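Local coordinates for mandelate racemase/muconate lactonizing enzyme family protein (Roseovarius sp. TM1035, PDB 3T9P), which probably catalyses, as an enolase-superfamily enzyme related to mandelate racemase and muconate lactonizing enzyme, an isomerase reaction of unknown substrate specificity, at residues A[314-319]-A[369-374]; A[34-39]-A[346-351]; A[45-50]-A[116-121]; A[281-286]-A[305-310]. All coordinates share one frame; numbering follows the deposited sequence.

The four contacts run from the N-terminal domain to near the centre of the chain, in the C-terminal domain. Interaction 3 joins a strand and a helix of the N-terminal domain, interaction 2 links that domain's neighbouring strand to a loop of the C-terminal domain, and interactions 1 and 4 lie within the latter. In sequence, residues 34-39 and 346-351 enclose both segments of interactions 3 and 4, while the segments of interactions 1 and 2 alternate. Centres of interactions 1 and 2 are about 10 Å apart, those of 1 and 4 about 12 Å, those of 3 and 4 about 23 Å. Interaction 1 touches all the others, so packing runs from the surface to the formic acid pocket.

Interaction 1 of 4, residues A[314-319]-A[369-374]; sequences VTMCTM and WGVEIS
Trp369 lies with one face of its indole against helix 313-322, and the sulfur of Cys317 sits over that face. The SG atom is 3.8 Å from the centroid of the six-membered ring of Trp369 and only 11° off the ring normal, which makes this a sulfur-aromatic contact made from above. Cys317 SG is turned back beside its own backbone N (chi1 -67°), bringing it over the indole, while the CZ3 corner of Trp369 packs at 3.8 Å against the CA atom of Cys317. Cys317 thus offers both its CA and its sulfur to a single ring. Met316 reaches the backbone side of the same tryptophan. Its CG stands 3.2 Å from the backbone O of Trp369, a short approach to a carbonyl that is hydrogen-bonded to His320, and 4.2 Å from Trp369 CB. In the enolase-superfamily fold, where a modified barrel is joined to an N-terminal capping domain, this loop after strand 360-363 lies between the two: Trp369 NE1 bonds to Thr109 O and Trp369 N to Asp113, both on helix 98-119. The indole is therefore fixed at its polar edge by one domain and packed on its face by the other. Beyond the tryptophan, Met316 and Val371 meet tip to tip, with CG of Met316 3.9 Å from Val371 CG1. The methionine chain is bent at both chi2 and chi3, which curls it so that its CE methyl also comes within 4.0 Å of Val371 CG1.

Interaction 2 of 4, residues A[34-39]-A[346-351]; sequences EFVGFV and EGLFLG
Val36 and Leu348 are the nearest pair by CA atoms, yet these are still 9.2 Å apart, so strand 37-43 and the residue before it are joined to the loop 346-351 by side chains, without a hydrogen bond between them. Phe38 does most of this from the strand. Its outer carbons lean on the end of Phe349, with CE1 of Phe38 3.9 Å from CE1 of Phe349; the ring centroids lie 5.9 Å apart and the planes are inclined at 68°, an oblique pairing. CB of Leu348 takes part in the contacts of both rings: it lies at the edge of the Phe38 ring, 4.2 Å from CZ, and over the centre of the ring of its chain neighbour Phe349, 3.8 Å above the plane. Phe349 swings its ring beside its own backbone N (chi1 -56°), which folds it back under the preceding leucine and carries its far corner to Phe38. The fourth member, Val36, places its CG1 over one face of Phe38, offset toward the rim, and reaches Leu348 CD1 more loosely with CG2, at 4.5 Å. Around this cluster, Trp377 meets Phe38 edge-to-face and also packs on Leu348, while Trp50 and Ile373 lie against Phe38. Such a buried apolar seam, contributed by an antiparallel strand of the N-terminal domain with the residue before it and by a long loop of the C-terminal domain, is part of the capping domain to barrel interface found in the enolase-superfamily fold.

Interaction 3 of 4, residues A[45-50]-A[116-121]; sequences SGAQGW and GKLEGK
Lys117 reaches from the last turn of helix 98-119 across the start of strand 48-52 to the indole of Trp50, and this is the closer part of the contact. Its chain is extended beyond CG, so the methylenes run past the strand backbone: CD comes 4.0 Å from the carbonyl O of Gln48, next to Gly49, which presents no side chain. The ammonium ends at the rim of the indole, NZ lying near the ring plane and 4.1 Å from Trp50 CD1, a position at the edge that is not a cation-pi geometry. Asp113, one turn back on the helix, fixes that end through a salt bridge from its OD2 to Lys117 NZ, and the same oxygen takes the backbone N-H of Trp50. One carboxylate thus ties helix to strand where the ammonium also arrives. The motif is a helix packed on an edge strand, within this chain, of the four-stranded antiparallel sheet of the N-terminal capping domain. The helix is also ending here, with Gly120 at positive phi and Lys121 N bonded at 2.8 Å to Gly116 O, a 6→1 bond as in a Schellman-like ending. Farther along the helix the fit slackens: Leu118, which also touches Leu79, meets Ala47 only through CD1, 4.4 Å from the alanine CB.

Interaction 4 of 4, residues A[281-286]-A[305-310]; sequences VMYMGG and TPHAAN. With FMT (formic acid), chain E.
Tyr283 and His307 meet obliquely, and a formic acid, probably from the crystallisation liquor, sits beside both. The tyrosine starts from the short, weakly bonded helical turn about 281-284. Its CB leaves the backbone toward the loop 305-310, with CG swung beside the backbone N (chi1 -63°). Farther out, CE2 of Tyr283 comes to 4.2 Å from CE1 of His307 and to 3.5 Å from O2 of the formic acid; CZ is equally near that oxygen. At the tip, the Tyr283 hydroxyl donates a hydrogen bond of 2.6 Å to O2, which lies in the ring plane at the edge. The same O2 stands 3.3 Å from His307 CE1, and Ala309 CB packs on the ligand carbon. Closer to the backbone, one water accepts from Val281 N and donates to His307 O, at 2.8 Å in each case. Asp280 ties the two sides as well, through OD1 to Tyr283 N and OD2 to His307 ND1, a His-Asp pairing consistent with the dyad of mandelate racemase relatives. With Lys94 of the second subunit also bonded to the formic acid, the chemistry implies a pocket able to hold a small carboxylic group.

Interaction 1 of 4, residues A[314-319]-A[369-374]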
loop_
_atom_site.group_PDB
_atom_site.type_symbol
_atom_site.label_atom_id
_atom_site.label_comp_id
_atom_site.label_asym_id
_atom_site.label_seq_id
_atom_site.Cartn_x
_atom_site.Cartn_y
_atom_site.Cartn_z
ATOM N N VAL A 314 3.543 -19.699 4.448
ATOM C CA VAL A 314 2.697 -19.345 3.279
ATOM C C VAL A 314 2.302 -20.614 2.465
ATOM O O VAL A 314 1.202 -20.718 1.963
ATOM C CB VAL A 314 3.347 -18.214 2.422
ATOM C CG1 VAL A 314 4.683 -18.693 1.729
ATOM C CG2 VAL A 314 2.311 -17.658 1.315
ATOM N N THR A 315 3.220 -21.547 2.292
ATOM C CA THR A 315 2.886 -22.708 1.510
ATOM C C THR A 315 1.798 -23.571 2.212
ATOM O O THR A 315 0.799 -23.956 1.547
ATOM C CB THR A 315 4.178 -23.498 1.050
ATOM O OG1 THR A 315 4.920 -22.641 0.164
ATOM C CG2 THR A 315 3.800 -24.899 0.213
ATOM N N MET A 316 1.936 -23.824 3.475
ATOM C CA MET A 316 0.903 -24.600 4.238
ATOM C C MET A 316 -0.444 -23.845 4.275
ATOM O O MET A 316 -1.496 -24.442 4.051
ATOM C CB MET A 316 1.393 -24.888 5.698
ATOM C CG MET A 316 0.370 -25.795 6.548
ATOM S SD MET A 316 -0.003 -27.325 5.606
ATOM C CE MET A 316 1.545 -28.186 5.837
ATOM N N CYS A 317 -0.416 -22.512 4.398
ATOM C CA CYS A 317 -1.753 -21.779 4.369
ATOM C C CYS A 317 -2.423 -21.970 3.007
ATOM O O CYS A 317 -3.702 -22.155 2.918
ATOM C CB CYS A 317 -1.538 -20.297 4.603
ATOM S SG CYS A 317 -0.953 -19.850 6.281
ATOM N N THR A 318 -1.592 -21.846 1.934
ATOM C CA THR A 318 -2.082 -22.093 0.594
ATOM C C THR A 318 -2.663 -23.526 0.420
ATOM O O THR A 318 -3.706 -23.723 -0.265
ATOM C CB THR A 318 -0.996 -21.785 -0.441
ATOM O OG1 THR A 318 -0.563 -20.430 -0.222
ATOM C CG2 THR A 318 -1.561 -21.843 -1.787
ATOM N N MET A 319 -1.992 -24.522 0.973
ATOM C CA MET A 319 -2.474 -25.872 0.872
ATOM C C MET A 319 -3.885 -26.018 1.525
ATOM O O MET A 319 -4.766 -26.666 0.942
ATOM C CB MET A 319 -1.494 -26.783 1.656
ATOM C CG MET A 319 -0.218 -27.061 0.795
ATOM S SD MET A 319 1.231 -27.658 1.743
ATOM C CE MET A 319 0.483 -29.214 2.459
ATOM N N TRP A 369 -2.863 -25.374 11.570
ATOM C CA TRP A 369 -2.090 -25.456 10.373
ATOM C C TRP A 369 -1.405 -26.768 10.292
ATOM O O TRP A 369 -0.902 -27.157 9.174
ATOM C CB TRP A 369 -1.004 -24.384 10.277
ATOM C CG TRP A 369 -1.597 -22.988 10.234
ATOM C CD1 TRP A 369 -1.374 -21.963 11.133
ATOM C CD2 TRP A 369 -2.512 -22.504 9.280
ATOM N NE1 TRP A 369 -2.157 -20.841 10.778
ATOM C CE2 TRP A 369 -2.852 -21.150 9.648
ATOM C CE3 TRP A 369 -3.076 -23.042 8.139
ATOM C CZ2 TRP A 369 -3.732 -20.369 8.918
ATOM C CZ3 TRP A 369 -4.001 -22.232 7.378
ATOM C CH2 TRP A 369 -4.291 -20.899 7.792
ATOM N N GLY A 370 -1.372 -27.465 11.417
ATOM C CA GLY A 370 -0.658 -28.756 11.484
ATOM C C GLY A 370 0.859 -28.652 11.429
ATOM O O GLY A 370 1.495 -29.551 10.862
ATOM N N VAL A 371 1.464 -27.585 11.962
ATOM C CA VAL A 371 2.902 -27.443 11.792
ATOM C C VAL A 371 3.408 -27.051 13.159
ATOM O O VAL A 371 2.658 -26.448 13.916
ATOM C CB VAL A 371 3.395 -26.363 10.732
ATOM C CG1 VAL A 371 2.988 -26.688 9.273
ATOM C CG2 VAL A 371 3.064 -24.923 11.117
ATOM N N GLU A 372 4.652 -27.375 13.471
ATOM C CA GLU A 372 5.215 -26.981 14.770
ATOM C C GLU A 372 6.472 -26.179 14.500
ATOM O O GLU A 372 7.395 -26.660 13.805
ATOM C CB GLU A 372 5.481 -28.231 15.638
ATOM C CG GLU A 372 5.855 -27.820 17.110
ATOM C CD GLU A 372 6.435 -29.025 17.911
ATOM O OE1 GLU A 372 6.462 -30.202 17.372
ATOM O OE2 GLU A 372 6.888 -28.749 19.070
ATOM N N ILE A 373 6.481 -24.918 14.952
ATOM C CA ILE A 373 7.634 -24.051 14.708
ATOM C C ILE A 373 8.670 -24.525 15.707
ATOM O O ILE A 373 8.368 -24.682 16.904
ATOM C CB ILE A 373 7.303 -22.516 14.954
ATOM C CG1 ILE A 373 6.284 -22.046 13.891
ATOM C CG2 ILE A 373 8.527 -21.641 14.932
ATOM C CD1 ILE A 373 5.333 -21.154 14.511
ATOM N N SER A 374 9.900 -24.618 15.265
ATOM C CA SER A 374 10.930 -25.060 16.175
ATOM C C SER A 374 11.226 -24.050 17.282
ATOM O O SER A 374 11.530 -22.921 16.988
ATOM C CB SER A 374 12.255 -25.274 15.452
ATOM O OG SER A 374 13.198 -25.764 16.466
#

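Interaction 2 of 4, residues A[34-39]-A[346-351]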
loop_
_atom_site.group_PDB
_atom_site.type_symbol
_atom_site.label_atom_id
_atom_site.label_comp_id
_atom_site.label_asym_id
_atom_site.label_seq_id
_atom_site.Cartn_x
_atom_site.Cartn_y
_atom_site.Cartn_z
ATOM N N GLU A 34 14.969 -10.583 9.942
ATOM C CA GLU A 34 14.705 -9.845 8.740
ATOM C C GLU A 34 13.814 -10.583 7.728
ATOM O O GLU A 34 13.138 -9.972 6.992
ATOM C CB GLU A 34 15.995 -9.454 8.021
ATOM C CG GLU A 34 16.102 -7.996 7.806
ATOM C CD GLU A 34 17.551 -7.449 7.445
ATOM O OE1 GLU A 34 17.807 -7.170 6.286
ATOM O OE2 GLU A 34 18.388 -7.290 8.333
ATOM N N PHE A 35 13.898 -11.893 7.699
ATOM C CA PHE A 35 13.201 -12.714 6.752
ATOM C C PHE A 35 11.823 -13.185 7.170
ATOM O O PHE A 35 10.985 -13.299 6.322
ATOM C CB PHE A 35 14.051 -13.870 6.273
ATOM C CG PHE A 35 15.222 -13.440 5.523
ATOM C CD1 PHE A 35 15.110 -13.019 4.248
ATOM C CD2 PHE A 35 16.433 -13.356 6.128
ATOM C CE1 PHE A 35 16.195 -12.589 3.580
ATOM C CE2 PHE A 35 17.519 -12.910 5.460
ATOM C CZ PHE A 35 17.399 -12.528 4.212
ATOM N N VAL A 36 11.602 -13.468 8.440
ATOM C CA VAL A 36 10.337 -14.189 8.783
ATOM C C VAL A 36 9.922 -13.748 10.125
ATOM O O VAL A 36 10.833 -13.456 10.914
ATOM C CB VAL A 36 10.504 -15.764 8.834
ATOM C CG1 VAL A 36 9.078 -16.379 8.984
ATOM C CG2 VAL A 36 11.037 -16.268 7.595
ATOM N N GLY A 37 8.610 -13.690 10.430
ATOM C CA GLY A 37 8.148 -13.210 11.757
ATOM C C GLY A 37 6.993 -14.164 12.069
ATOM O O GLY A 37 5.997 -14.165 11.311
ATOM N N PHE A 38 7.071 -14.925 13.165
ATOM C CA PHE A 38 5.928 -15.673 13.675
ATOM C C PHE A 38 5.140 -14.909 14.760
ATOM O O PHE A 38 5.696 -14.121 15.490
ATOM C CB PHE A 38 6.364 -17.038 14.224
ATOM C CG PHE A 38 6.970 -17.908 13.184
ATOM C CD1 PHE A 38 6.177 -18.456 12.163
ATOM C CD2 PHE A 38 8.333 -18.147 13.180
ATOM C CE1 PHE A 38 6.770 -19.277 11.152
ATOM C CE2 PHE A 38 8.936 -18.983 12.217
ATOM C CZ PHE A 38 8.161 -19.521 11.185
ATOM N N VAL A 39 3.846 -15.190 14.832
ATOM C CA VAL A 39 2.969 -14.530 15.754
ATOM C C VAL A 39 2.326 -15.635 16.624
ATOM O O VAL A 39 1.815 -16.661 16.101
ATOM C CB VAL A 39 1.825 -13.734 15.007
ATOM C CG1 VAL A 39 0.748 -13.186 16.073
ATOM C CG2 VAL A 39 2.446 -12.503 14.181
ATOM N N GLU A 346 15.384 -22.764 6.314
ATOM C CA GLU A 346 15.820 -24.053 6.925
ATOM C C GLU A 346 15.703 -24.045 8.459
ATOM O O GLU A 346 16.127 -23.087 9.108
ATOM C CB GLU A 346 17.272 -24.363 6.544
ATOM C CG GLU A 346 17.406 -24.773 5.116
ATOM C CD GLU A 346 16.848 -26.213 4.834
ATOM O OE1 GLU A 346 16.424 -26.937 5.751
ATOM O OE2 GLU A 346 16.754 -26.622 3.665
ATOM N N GLY A 347 15.084 -25.076 9.025
ATOM C CA GLY A 347 14.870 -25.128 10.462
ATOM C C GLY A 347 13.705 -24.300 10.997
ATOM O O GLY A 347 13.588 -24.150 12.220
ATOM N N LEU A 348 12.800 -23.790 10.137
ATOM C CA LEU A 348 11.649 -23.087 10.693
ATOM C C LEU A 348 10.738 -24.030 11.405
ATOM O O LEU A 348 10.265 -23.674 12.522
ATOM C CB LEU A 348 10.837 -22.326 9.608
ATOM C CG LEU A 348 11.601 -21.291 8.857
ATOM C CD1 LEU A 348 10.679 -20.722 7.721
ATOM C CD2 LEU A 348 12.180 -20.214 9.764
ATOM N N PHE A 349 10.486 -25.220 10.800
ATOM C CA PHE A 349 9.472 -26.112 11.333
ATOM C C PHE A 349 10.130 -27.467 11.729
ATOM O O PHE A 349 11.130 -27.848 11.131
ATOM C CB PHE A 349 8.416 -26.362 10.229
ATOM C CG PHE A 349 7.831 -25.067 9.731
ATOM C CD1 PHE A 349 7.107 -24.261 10.594
ATOM C CD2 PHE A 349 8.037 -24.646 8.392
ATOM C CE1 PHE A 349 6.530 -22.990 10.157
ATOM C CE2 PHE A 349 7.437 -23.408 7.931
ATOM C CZ PHE A 349 6.714 -22.579 8.851
ATOM N N LEU A 350 9.540 -28.167 12.681
ATOM C CA LEU A 350 9.959 -29.536 13.018
ATOM C C LEU A 350 9.253 -30.527 12.095
ATOM O O LEU A 350 8.179 -30.195 11.512
ATOM C CB LEU A 350 9.578 -29.839 14.476
ATOM C CG LEU A 350 10.300 -28.951 15.521
ATOM C CD1 LEU A 350 9.826 -29.096 16.953
ATOM C CD2 LEU A 350 11.818 -29.055 15.397
ATOM N N GLY A 351 9.838 -31.720 11.912
ATOM C CA GLY A 351 9.185 -32.744 11.051
ATOM C C GLY A 351 9.274 -32.446 9.532
ATOM O O GLY A 351 10.173 -31.840 9.018
#

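Interaction 3 of 4, residues A[45-50]-A[116-121]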
loop_
_atom_site.group_PDB
_atom_site.type_symbol
_atom_site.label_atom_id
_atom_site.label_comp_id
_atom_site.label_asym_id
_atom_site.label_seq_id
_atom_site.Cartn_x
_atom_site.Cartn_y
_atom_site.Cartn_z
ATOM N N SER A 45 -8.956 -17.174 27.788
ATOM C CA SER A 45 -9.023 -18.533 28.281
ATOM C C SER A 45 -7.659 -19.228 28.395
ATOM O O SER A 45 -7.611 -20.352 28.790
ATOM C CB SER A 45 -9.933 -19.376 27.385
ATOM O OG SER A 45 -9.205 -19.997 26.359
ATOM N N GLY A 46 -6.588 -18.578 27.973
ATOM C CA GLY A 46 -5.297 -19.218 27.714
ATOM C C GLY A 46 -5.105 -20.036 26.419
ATOM O O GLY A 46 -4.002 -20.560 26.197
ATOM N N ALA A 47 -6.137 -20.166 25.579
ATOM C CA ALA A 47 -5.979 -20.901 24.300
ATOM C C ALA A 47 -4.911 -20.194 23.422
ATOM O O ALA A 47 -4.897 -18.959 23.367
ATOM C CB ALA A 47 -7.306 -21.048 23.539
ATOM N N GLN A 48 -4.042 -20.967 22.754
ATOM C CA GLN A 48 -2.999 -20.386 21.907
ATOM C C GLN A 48 -3.024 -20.855 20.455
ATOM O O GLN A 48 -3.555 -21.929 20.095
ATOM C CB GLN A 48 -1.593 -20.619 22.474
ATOM C CG GLN A 48 -1.372 -19.661 23.632
ATOM C CD GLN A 48 -0.069 -19.927 24.359
ATOM O OE1 GLN A 48 0.387 -21.056 24.454
ATOM N NE2 GLN A 48 0.510 -18.890 24.890
ATOM N N GLY A 49 -2.402 -20.020 19.616
ATOM C CA GLY A 49 -2.146 -20.417 18.207
ATOM C C GLY A 49 -1.017 -19.587 17.655
ATOM O O GLY A 49 -0.656 -18.536 18.184
ATOM N N TRP A 50 -0.482 -20.102 16.562
ATOM C CA TRP A 50 0.672 -19.578 15.867
ATOM C C TRP A 50 0.348 -19.252 14.432
ATOM O O TRP A 50 -0.242 -20.081 13.722
ATOM C CB TRP A 50 1.777 -20.657 15.807
ATOM C CG TRP A 50 2.492 -20.825 17.136
ATOM C CD1 TRP A 50 2.247 -21.806 18.148
ATOM C CD2 TRP A 50 3.582 -20.035 17.597
ATOM N NE1 TRP A 50 3.158 -21.619 19.178
ATOM C CE2 TRP A 50 3.974 -20.541 18.864
ATOM C CE3 TRP A 50 4.298 -18.935 17.049
ATOM C CZ2 TRP A 50 5.057 -19.991 19.571
ATOM C CZ3 TRP A 50 5.346 -18.413 17.755
ATOM C CH2 TRP A 50 5.710 -18.923 19.007
ATOM N N GLY A 116 -8.484 -23.708 15.259
ATOM C CA GLY A 116 -8.261 -25.088 14.830
ATOM C C GLY A 116 -7.852 -26.025 15.979
ATOM O O GLY A 116 -8.473 -27.113 16.143
ATOM N N LYS A 117 -6.877 -25.597 16.793
ATOM C CA LYS A 117 -6.457 -26.349 18.015
ATOM C C LYS A 117 -7.534 -26.434 19.071
ATOM O O LYS A 117 -7.681 -27.445 19.740
ATOM C CB LYS A 117 -5.198 -25.699 18.570
ATOM C CG LYS A 117 -3.998 -26.104 17.622
ATOM C CD LYS A 117 -2.788 -25.123 17.882
ATOM C CE LYS A 117 -1.561 -25.616 17.139
ATOM N NZ LYS A 117 -0.431 -24.696 17.193
ATOM N N LEU A 118 -8.292 -25.367 19.268
ATOM C CA LEU A 118 -9.419 -25.432 20.221
ATOM C C LEU A 118 -10.516 -26.447 19.773
ATOM O O LEU A 118 -11.066 -27.185 20.612
ATOM C CB LEU A 118 -9.992 -24.011 20.380
ATOM C CG LEU A 118 -11.177 -23.706 21.309
ATOM C CD1 LEU A 118 -10.698 -23.828 22.789
ATOM C CD2 LEU A 118 -11.657 -22.259 21.065
ATOM N N GLU A 119 -10.825 -26.481 18.464
ATOM C CA GLU A 119 -11.790 -27.397 17.895
ATOM C C GLU A 119 -11.280 -28.751 17.504
ATOM O O GLU A 119 -12.108 -29.613 17.165
ATOM C CB GLU A 119 -12.572 -26.779 16.720
ATOM C CG GLU A 119 -13.231 -25.485 17.173
ATOM C CD GLU A 119 -14.228 -24.941 16.178
ATOM O OE1 GLU A 119 -14.745 -25.698 15.285
ATOM O OE2 GLU A 119 -14.502 -23.722 16.255
ATOM N N GLY A 120 -9.976 -28.983 17.570
ATOM C CA GLY A 120 -9.414 -30.240 17.117
ATOM C C GLY A 120 -9.477 -30.468 15.581
ATOM O O GLY A 120 -9.520 -31.629 15.131
ATOM N N LYS A 121 -9.466 -29.390 14.787
ATOM C CA LYS A 121 -9.723 -29.496 13.353
ATOM C C LYS A 121 -8.583 -28.790 12.575
ATOM O O LYS A 121 -8.140 -27.708 13.001
ATOM C CB LYS A 121 -11.027 -28.778 13.029
ATOM C CG LYS A 121 -12.328 -29.664 13.390
ATOM C CD LYS A 121 -13.614 -28.814 13.319
ATOM C CE LYS A 121 -14.833 -29.626 13.830
ATOM N NZ LYS A 121 -15.738 -28.513 14.210
#

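Interaction 4 of 4, residues A[281-286]-A[305-310]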
loop_
_atom_site.group_PDB
_atom_site.type_symbol
_atom_site.label_atom_id
_atom_site.label_comp_id
_atom_site.label_asym_id
_atom_site.label_seq_id
_atom_site.Cartn_x
_atom_site.Cartn_y
_atom_site.Cartn_z
ATOM N N VAL A 281 -1.515 -15.435 0.085
ATOM C CA VAL A 281 -2.227 -15.347 1.401
ATOM C C VAL A 281 -1.577 -14.230 2.300
ATOM O O VAL A 281 -2.248 -13.415 3.016
ATOM C CB VAL A 281 -2.265 -16.760 2.073
ATOM C CG1 VAL A 281 -2.764 -16.645 3.574
ATOM C CG2 VAL A 281 -3.167 -17.606 1.324
ATOM N N MET A 282 -0.257 -14.243 2.319
ATOM C CA MET A 282 0.512 -13.409 3.290
ATOM C C MET A 282 0.547 -11.961 2.773
ATOM O O MET A 282 0.491 -11.076 3.584
ATOM C CB MET A 282 2.005 -13.868 3.406
ATOM C CG MET A 282 2.231 -15.016 4.317
ATOM S SD MET A 282 0.903 -16.224 4.693
ATOM C CE MET A 282 1.570 -16.931 6.235
ATOM N N TYR A 283 0.649 -11.698 1.452
ATOM C CA TYR A 283 0.583 -10.297 1.005
ATOM C C TYR A 283 -0.835 -9.731 1.095
ATOM O O TYR A 283 -1.053 -8.500 1.073
ATOM C CB TYR A 283 1.054 -10.174 -0.466
ATOM C CG TYR A 283 2.468 -10.546 -0.720
ATOM C CD1 TYR A 283 3.462 -10.258 0.209
ATOM C CD2 TYR A 283 2.847 -11.116 -1.968
ATOM C CE1 TYR A 283 4.845 -10.565 -0.056
ATOM C CE2 TYR A 283 4.172 -11.394 -2.267
ATOM C CZ TYR A 283 5.163 -11.116 -1.293
ATOM O OH TYR A 283 6.450 -11.404 -1.589
ATOM N N MET A 284 -1.807 -10.620 1.079
ATOM C CA MET A 284 -3.237 -10.187 1.068
ATOM C C MET A 284 -3.717 -9.720 2.468
ATOM O O MET A 284 -4.734 -9.006 2.589
ATOM C CB MET A 284 -4.118 -11.432 0.811
ATOM C CG MET A 284 -4.411 -11.598 -0.689
ATOM S SD MET A 284 -5.086 -10.133 -1.523
ATOM C CE MET A 284 -6.480 -9.732 -0.508
ATOM N N GLY A 285 -3.051 -10.189 3.530
ATOM C CA GLY A 285 -3.600 -9.901 4.864
ATOM C C GLY A 285 -4.242 -11.103 5.539
ATOM O O GLY A 285 -4.909 -10.942 6.560
ATOM N N GLY A 286 -4.194 -12.296 4.907
ATOM C CA GLY A 286 -4.491 -13.553 5.638
ATOM C C GLY A 286 -5.656 -14.280 4.952
ATOM O O GLY A 286 -5.996 -13.977 3.807
ATOM N N THR A 305 -5.354 -19.709 -8.572
ATOM C CA THR A 305 -4.117 -20.525 -8.428
ATOM C C THR A 305 -3.145 -19.640 -7.605
ATOM O O THR A 305 -2.396 -18.872 -8.194
ATOM C CB THR A 305 -3.577 -20.929 -9.831
ATOM O OG1 THR A 305 -4.551 -21.794 -10.480
ATOM C CG2 THR A 305 -2.284 -21.766 -9.731
ATOM N N PRO A 306 -3.199 -19.732 -6.273
ATOM C CA PRO A 306 -2.510 -18.726 -5.392
ATOM C C PRO A 306 -0.948 -18.770 -5.540
ATOM O O PRO A 306 -0.359 -19.807 -6.076
ATOM C CB PRO A 306 -2.841 -19.209 -3.974
ATOM C CG PRO A 306 -4.093 -20.171 -4.149
ATOM C CD PRO A 306 -3.832 -20.846 -5.484
ATOM N N HIS A 307 -0.317 -17.674 -5.175
ATOM C CA HIS A 307 1.144 -17.531 -5.276
ATOM C C HIS A 307 1.666 -17.924 -3.898
ATOM O O HIS A 307 1.118 -17.442 -2.845
ATOM C CB HIS A 307 1.450 -16.058 -5.594
ATOM C CG HIS A 307 2.886 -15.701 -5.333
ATOM N ND1 HIS A 307 3.357 -15.478 -4.057
ATOM C CD2 HIS A 307 3.962 -15.623 -6.159
ATOM C CE1 HIS A 307 4.648 -15.191 -4.108
ATOM N NE2 HIS A 307 5.038 -15.273 -5.366
ATOM N N ALA A 308 2.727 -18.767 -3.842
ATOM C CA ALA A 308 3.367 -19.159 -2.602
ATOM C C ALA A 308 4.796 -19.410 -3.047
ATOM O O ALA A 308 5.050 -20.441 -3.642
ATOM C CB ALA A 308 2.752 -20.534 -1.988
ATOM N N ALA A 309 5.732 -18.579 -2.633
ATOM C CA ALA A 309 7.043 -18.659 -3.304
ATOM C C ALA A 309 8.173 -19.104 -2.395
ATOM O O ALA A 309 9.310 -19.131 -2.832
ATOM C CB ALA A 309 7.360 -17.329 -4.006
ATOM N N ASN A 310 7.855 -19.541 -1.162
ATOM C CA ASN A 310 8.852 -20.079 -0.279
ATOM C C ASN A 310 8.245 -21.050 0.704
ATOM O O ASN A 310 7.010 -21.102 0.837
ATOM C CB ASN A 310 9.672 -18.944 0.428
ATOM C CG ASN A 310 8.823 -18.053 1.269
ATOM O OD1 ASN A 310 8.269 -18.463 2.255
ATOM N ND2 ASN A 310 8.691 -16.771 0.855
HETATM C C FMT E . 7.877 -13.713 -3.507
HETATM O O1 FMT E . 9.081 -13.541 -3.916
HETATM O O2 FMT E . 6.955 -12.904 -3.693
HETATM O O HOH W 1 -0.917 -17.894 -1.018
#